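Uncharacterized protein (Bacteroides eggerthii, PDB 4FTD) is of unknown function but joins a six-bladed beta-propeller to an immunoglobulin-like domain and may take part in carbohydrate metabolism. Local coordinates at residues A[14-22]-A[90-101]. Residues are numbered along the deposited sequence; the frame is centred on the assembly and turned at random.
Sequences DTELLSIKI and LRIINHNRYKDY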
loop_
_atom_site.group_PDB
_atom_site.type_symbol
_atom_site.label_atom_id
_atom_site.label_comp_id
_atom_site.label_asym_id
_atom_site.label_seq_id
_atom_site.Cartn_x
_atom_site.Cartn_y
_atom_site.Cartn_z
ATOM N N ASP A 14 7.113 57.174 -11.795
ATOM C CA ASP A 14 7.210 56.068 -10.798
ATOM C C ASP A 14 7.768 54.839 -11.511
ATOM O O ASP A 14 8.833 54.325 -11.144
ATOM C CB ASP A 14 5.833 55.757 -10.195
ATOM N N THR A 15 7.027 54.413 -12.538
ATOM C CA THR A 15 7.322 53.278 -13.442
ATOM C C THR A 15 7.238 51.855 -12.856
ATOM O O THR A 15 8.252 51.170 -12.683
ATOM C CB THR A 15 8.622 53.471 -14.271
ATOM O OG1 THR A 15 8.601 52.568 -15.387
ATOM C CG2 THR A 15 9.905 53.276 -13.453
ATOM N N GLU A 16 6.007 51.416 -12.584
ATOM C CA GLU A 16 5.752 50.056 -12.111
ATOM C C GLU A 16 4.439 49.431 -12.587
ATOM O O GLU A 16 3.548 50.116 -13.105
ATOM C CB GLU A 16 5.877 49.930 -10.611
ATOM C CG GLU A 16 5.093 50.904 -9.796
ATOM C CD GLU A 16 5.448 50.706 -8.351
ATOM O OE1 GLU A 16 4.818 49.850 -7.701
ATOM O OE2 GLU A 16 6.389 51.373 -7.890
ATOM N N LEU A 17 4.408 48.099 -12.478
ATOM C CA LEU A 17 3.309 47.269 -12.914
ATOM C C LEU A 17 2.502 47.019 -11.678
ATOM O O LEU A 17 2.961 46.332 -10.790
ATOM C CB LEU A 17 3.833 45.945 -13.471
ATOM C CG LEU A 17 2.837 44.926 -14.006
ATOM C CD1 LEU A 17 2.086 45.549 -15.175
ATOM C CD2 LEU A 17 3.625 43.684 -14.403
ATOM N N LEU A 18 1.294 47.568 -11.642
ATOM C CA LEU A 18 0.378 47.453 -10.491
ATOM C C LEU A 18 -0.505 46.168 -10.542
ATOM O O LEU A 18 -0.832 45.587 -9.515
ATOM C CB LEU A 18 -0.462 48.738 -10.419
ATOM C CG LEU A 18 0.321 50.055 -10.418
ATOM C CD1 LEU A 18 -0.583 51.276 -10.557
ATOM C CD2 LEU A 18 1.148 50.133 -9.145
ATOM N N SER A 19 -0.892 45.716 -11.739
ATOM C CA SER A 19 -1.630 44.442 -11.879
ATOM C C SER A 19 -1.519 43.953 -13.314
ATOM O O SER A 19 -1.253 44.735 -14.212
ATOM C CB SER A 19 -3.112 44.577 -11.486
ATOM O OG SER A 19 -3.827 45.358 -12.424
ATOM N N ILE A 20 -1.703 42.659 -13.512
ATOM C CA ILE A 20 -1.564 42.067 -14.837
ATOM C C ILE A 20 -2.438 40.800 -14.918
ATOM O O ILE A 20 -2.629 40.074 -13.928
ATOM C CB ILE A 20 -0.059 41.794 -15.144
ATOM C CG1 ILE A 20 0.148 41.473 -16.647
ATOM C CG2 ILE A 20 0.516 40.770 -14.158
ATOM C CD1 ILE A 20 1.580 41.478 -17.142
ATOM N N LYS A 21 -3.031 40.604 -16.079
ATOM C CA LYS A 21 -3.791 39.410 -16.393
ATOM C C LYS A 21 -3.525 38.964 -17.801
ATOM O O LYS A 21 -3.259 39.802 -18.696
ATOM C CB LYS A 21 -5.299 39.559 -16.169
ATOM C CG LYS A 21 -5.883 40.944 -16.087
ATOM C CD LYS A 21 -7.410 40.875 -16.025
ATOM C CE LYS A 21 -8.039 42.150 -15.484
ATOM N NZ LYS A 21 -9.528 42.209 -15.669
ATOM N N ILE A 22 -3.574 37.647 -17.975
ATOM C CA ILE A 22 -3.604 37.010 -19.298
ATOM C C ILE A 22 -5.095 36.863 -19.628
ATOM O O ILE A 22 -5.871 36.371 -18.820
ATOM C CB ILE A 22 -2.896 35.652 -19.296
ATOM C CG1 ILE A 22 -1.377 35.827 -19.158
ATOM C CG2 ILE A 22 -3.222 34.834 -20.562
ATOM C CD1 ILE A 22 -0.699 34.561 -18.695
ATOM N N LEU A 90 8.998 41.287 -19.453
ATOM C CA LEU A 90 7.910 42.231 -19.651
ATOM C C LEU A 90 8.487 43.586 -19.292
ATOM O O LEU A 90 8.853 43.823 -18.130
ATOM C CB LEU A 90 6.704 41.952 -18.768
ATOM C CG LEU A 90 5.530 42.930 -18.919
ATOM C CD1 LEU A 90 4.218 42.208 -18.943
ATOM C CD2 LEU A 90 5.508 43.955 -17.790
ATOM N N ARG A 91 8.572 44.465 -20.289
ATOM C CA ARG A 91 9.122 45.798 -20.132
ATOM C C ARG A 91 8.029 46.887 -20.064
ATOM O O ARG A 91 7.142 46.928 -20.900
ATOM C CB ARG A 91 10.126 46.083 -21.250
ATOM C CG ARG A 91 10.691 47.507 -21.295
ATOM C CD ARG A 91 11.870 47.644 -22.243
ATOM N NE ARG A 91 12.960 46.766 -21.830
ATOM C CZ ARG A 91 14.030 46.463 -22.553
ATOM N NH1 ARG A 91 14.215 46.971 -23.767
ATOM N NH2 ARG A 91 14.944 45.643 -22.038
ATOM N N ILE A 92 8.104 47.736 -19.039
ATOM C CA ILE A 92 7.235 48.903 -18.949
ATOM C C ILE A 92 8.117 50.149 -19.141
ATOM O O ILE A 92 9.279 50.200 -18.682
ATOM C CB ILE A 92 6.331 48.853 -17.710
ATOM C CG1 ILE A 92 7.126 49.056 -16.452
ATOM C CG2 ILE A 92 5.563 47.500 -17.654
ATOM C CD1 ILE A 92 6.222 49.397 -15.303
ATOM N N ILE A 93 7.601 51.120 -19.882
ATOM C CA ILE A 93 8.406 52.257 -20.324
ATOM C C ILE A 93 7.610 53.510 -20.170
ATOM O O ILE A 93 6.393 53.497 -20.320
ATOM C CB ILE A 93 8.733 52.201 -21.844
ATOM C CG1 ILE A 93 9.393 50.902 -22.251
ATOM C CG2 ILE A 93 9.667 53.329 -22.294
ATOM C CD1 ILE A 93 9.577 50.802 -23.756
ATOM N N ASN A 94 8.319 54.595 -19.901
ATOM C CA ASN A 94 7.760 55.923 -20.064
ATOM C C ASN A 94 8.732 56.967 -20.727
ATOM O O ASN A 94 9.718 56.609 -21.415
ATOM C CB ASN A 94 7.124 56.346 -18.761
ATOM C CG ASN A 94 8.095 56.468 -17.678
ATOM O OD1 ASN A 94 9.138 57.098 -17.839
ATOM N ND2 ASN A 94 7.774 55.855 -16.546
ATOM N N HIS A 95 8.432 58.244 -20.542
ATOM C CA HIS A 95 9.152 59.318 -21.209
ATOM C C HIS A 95 10.679 59.155 -21.178
ATOM O O HIS A 95 11.395 59.597 -22.092
ATOM C CB HIS A 95 8.674 60.752 -20.771
ATOM C CG HIS A 95 8.656 61.014 -19.284
ATOM N ND1 HIS A 95 7.752 60.420 -18.424
ATOM C CD2 HIS A 95 9.372 61.885 -18.526
ATOM C CE1 HIS A 95 7.946 60.875 -17.195
ATOM N NE2 HIS A 95 8.921 61.765 -17.230
ATOM N N ASN A 96 11.186 58.546 -20.128
ATOM C CA ASN A 96 12.608 58.321 -20.077
ATOM C C ASN A 96 13.075 57.236 -19.095
ATOM O O ASN A 96 14.242 57.207 -18.731
ATOM C CB ASN A 96 13.295 59.654 -19.792
ATOM C CG ASN A 96 12.961 60.188 -18.433
ATOM O OD1 ASN A 96 12.115 59.645 -17.720
ATOM N ND2 ASN A 96 13.628 61.232 -18.056
ATOM N N ARG A 97 12.163 56.391 -18.644
ATOM C CA ARG A 97 12.512 55.342 -17.686
ATOM C C ARG A 97 11.919 54.095 -18.194
ATOM O O ARG A 97 10.940 54.139 -18.919
ATOM C CB ARG A 97 11.890 55.613 -16.315
ATOM C CG ARG A 97 12.312 56.930 -15.711
ATOM C CD ARG A 97 11.772 57.126 -14.308
ATOM N NE ARG A 97 12.898 57.501 -13.470
ATOM C CZ ARG A 97 13.817 56.647 -13.022
ATOM N NH1 ARG A 97 13.740 55.340 -13.291
ATOM N NH2 ARG A 97 14.829 57.105 -12.293
ATOM N N TYR A 98 12.472 52.977 -17.788
ATOM C CA TYR A 98 11.912 51.692 -18.128
ATOM C C TYR A 98 12.227 50.730 -16.985
ATOM O O TYR A 98 13.140 50.987 -16.215
ATOM C CB TYR A 98 12.448 51.180 -19.469
ATOM C CG TYR A 98 13.863 50.687 -19.430
ATOM C CD1 TYR A 98 14.941 51.565 -19.565
ATOM C CD2 TYR A 98 14.134 49.337 -19.234
ATOM C CE1 TYR A 98 16.263 51.113 -19.515
ATOM C CE2 TYR A 98 15.453 48.877 -19.165
ATOM C CZ TYR A 98 16.507 49.757 -19.336
ATOM O OH TYR A 98 17.806 49.276 -19.257
ATOM N N LYS A 99 11.482 49.637 -16.919
ATOM C CA LYS A 99 11.665 48.628 -15.882
ATOM C C LYS A 99 11.331 47.284 -16.475
ATOM O O LYS A 99 10.305 47.122 -17.125
ATOM C CB LYS A 99 10.774 48.903 -14.665
ATOM C CG LYS A 99 11.001 47.933 -13.497
ATOM C CD LYS A 99 10.142 48.244 -12.277
ATOM C CE LYS A 99 10.678 49.407 -11.452
ATOM N NZ LYS A 99 9.672 49.852 -10.448
ATOM N N ASP A 100 12.212 46.317 -16.249
ATOM C CA ASP A 100 12.029 44.959 -16.755
ATOM C C ASP A 100 11.603 43.991 -15.635
ATOM O O ASP A 100 12.213 43.934 -14.569
ATOM C CB ASP A 100 13.315 44.455 -17.389
ATOM C CG ASP A 100 13.606 45.079 -18.771
ATOM O OD1 ASP A 100 12.734 45.756 -19.358
ATOM O OD2 ASP A 100 14.730 44.851 -19.291
ATOM N N TYR A 101 10.530 43.249 -15.896
ATOM C CA TYR A 101 10.023 42.208 -15.007
ATOM C C TYR A 101 10.255 40.884 -15.727
ATOM O O TYR A 101 10.132 40.814 -16.953
ATOM C CB TYR A 101 8.506 42.409 -14.777
ATOM C CG TYR A 101 8.157 43.606 -13.916
ATOM C CD1 TYR A 101 8.029 44.883 -14.472
ATOM C CD2 TYR A 101 7.912 43.464 -12.558
ATOM C CE1 TYR A 101 7.689 45.975 -13.692
ATOM C CE2 TYR A 101 7.585 44.560 -11.775
ATOM C CZ TYR A 101 7.470 45.812 -12.358
ATOM O OH TYR A 101 7.143 46.913 -11.601
HETATM O O HOH W 1 5.415 55.667 -14.654
#
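Two polar side chains of the hairpin 90-101, K99 and Y101, reach across to the backbone leading into strand 17-22. The backbone N of L17 donates to Y101 OH over 3.1 Å, nearly straight at 165°. K99 gives NZ to the carbonyl O of T15 at 3.0 Å, coming from above the carbonyl plane; its chain leaves with CG anti to the backbone N (chi1 -176°) and bends at chi3, which brings CD and CE alongside the same oxygen. Both side-chain ends have a second partner in E39: K99 NZ forms a salt bridge with it and Y101 OH a hydrogen bond, so its carboxylate bridges the two. A water links T15 N to N94 ND2 through two weak bonds, and the T15 side chain lies across N94, where T15 CB comes within 3.4 Å of N94 ND2.

Apolar contacts add to these bonds. L17 CB sits over one face of the Y101 ring in a CH-pi contact, 4.2 Å from the centroid. A phenylalanine in place of Y101 could keep this face but would probably leave L17 N and E39 each short of a partner. I92 CD1 presses against the backbone of E16. Deeper in, L90 meets L17 at about a right angle and I20 tip to tip; I20 CD1 lies 3.3 Å from L90 CD1, shorter than usual van der Waals contact.

The strands themselves do not pair: the axes of 17-22 and 90-93 come no closer than 10.1 Å, their directions 133° apart, and they face each other across the interior, as in the sandwich of an immunoglobulin-like domain. I44 of strand 43-45 packs on L17, I20, L90 and Y101, I37 of strand 31-38 touches L17, I20 and Y101, and L64 of strand 58-64 meets both L17 and I92.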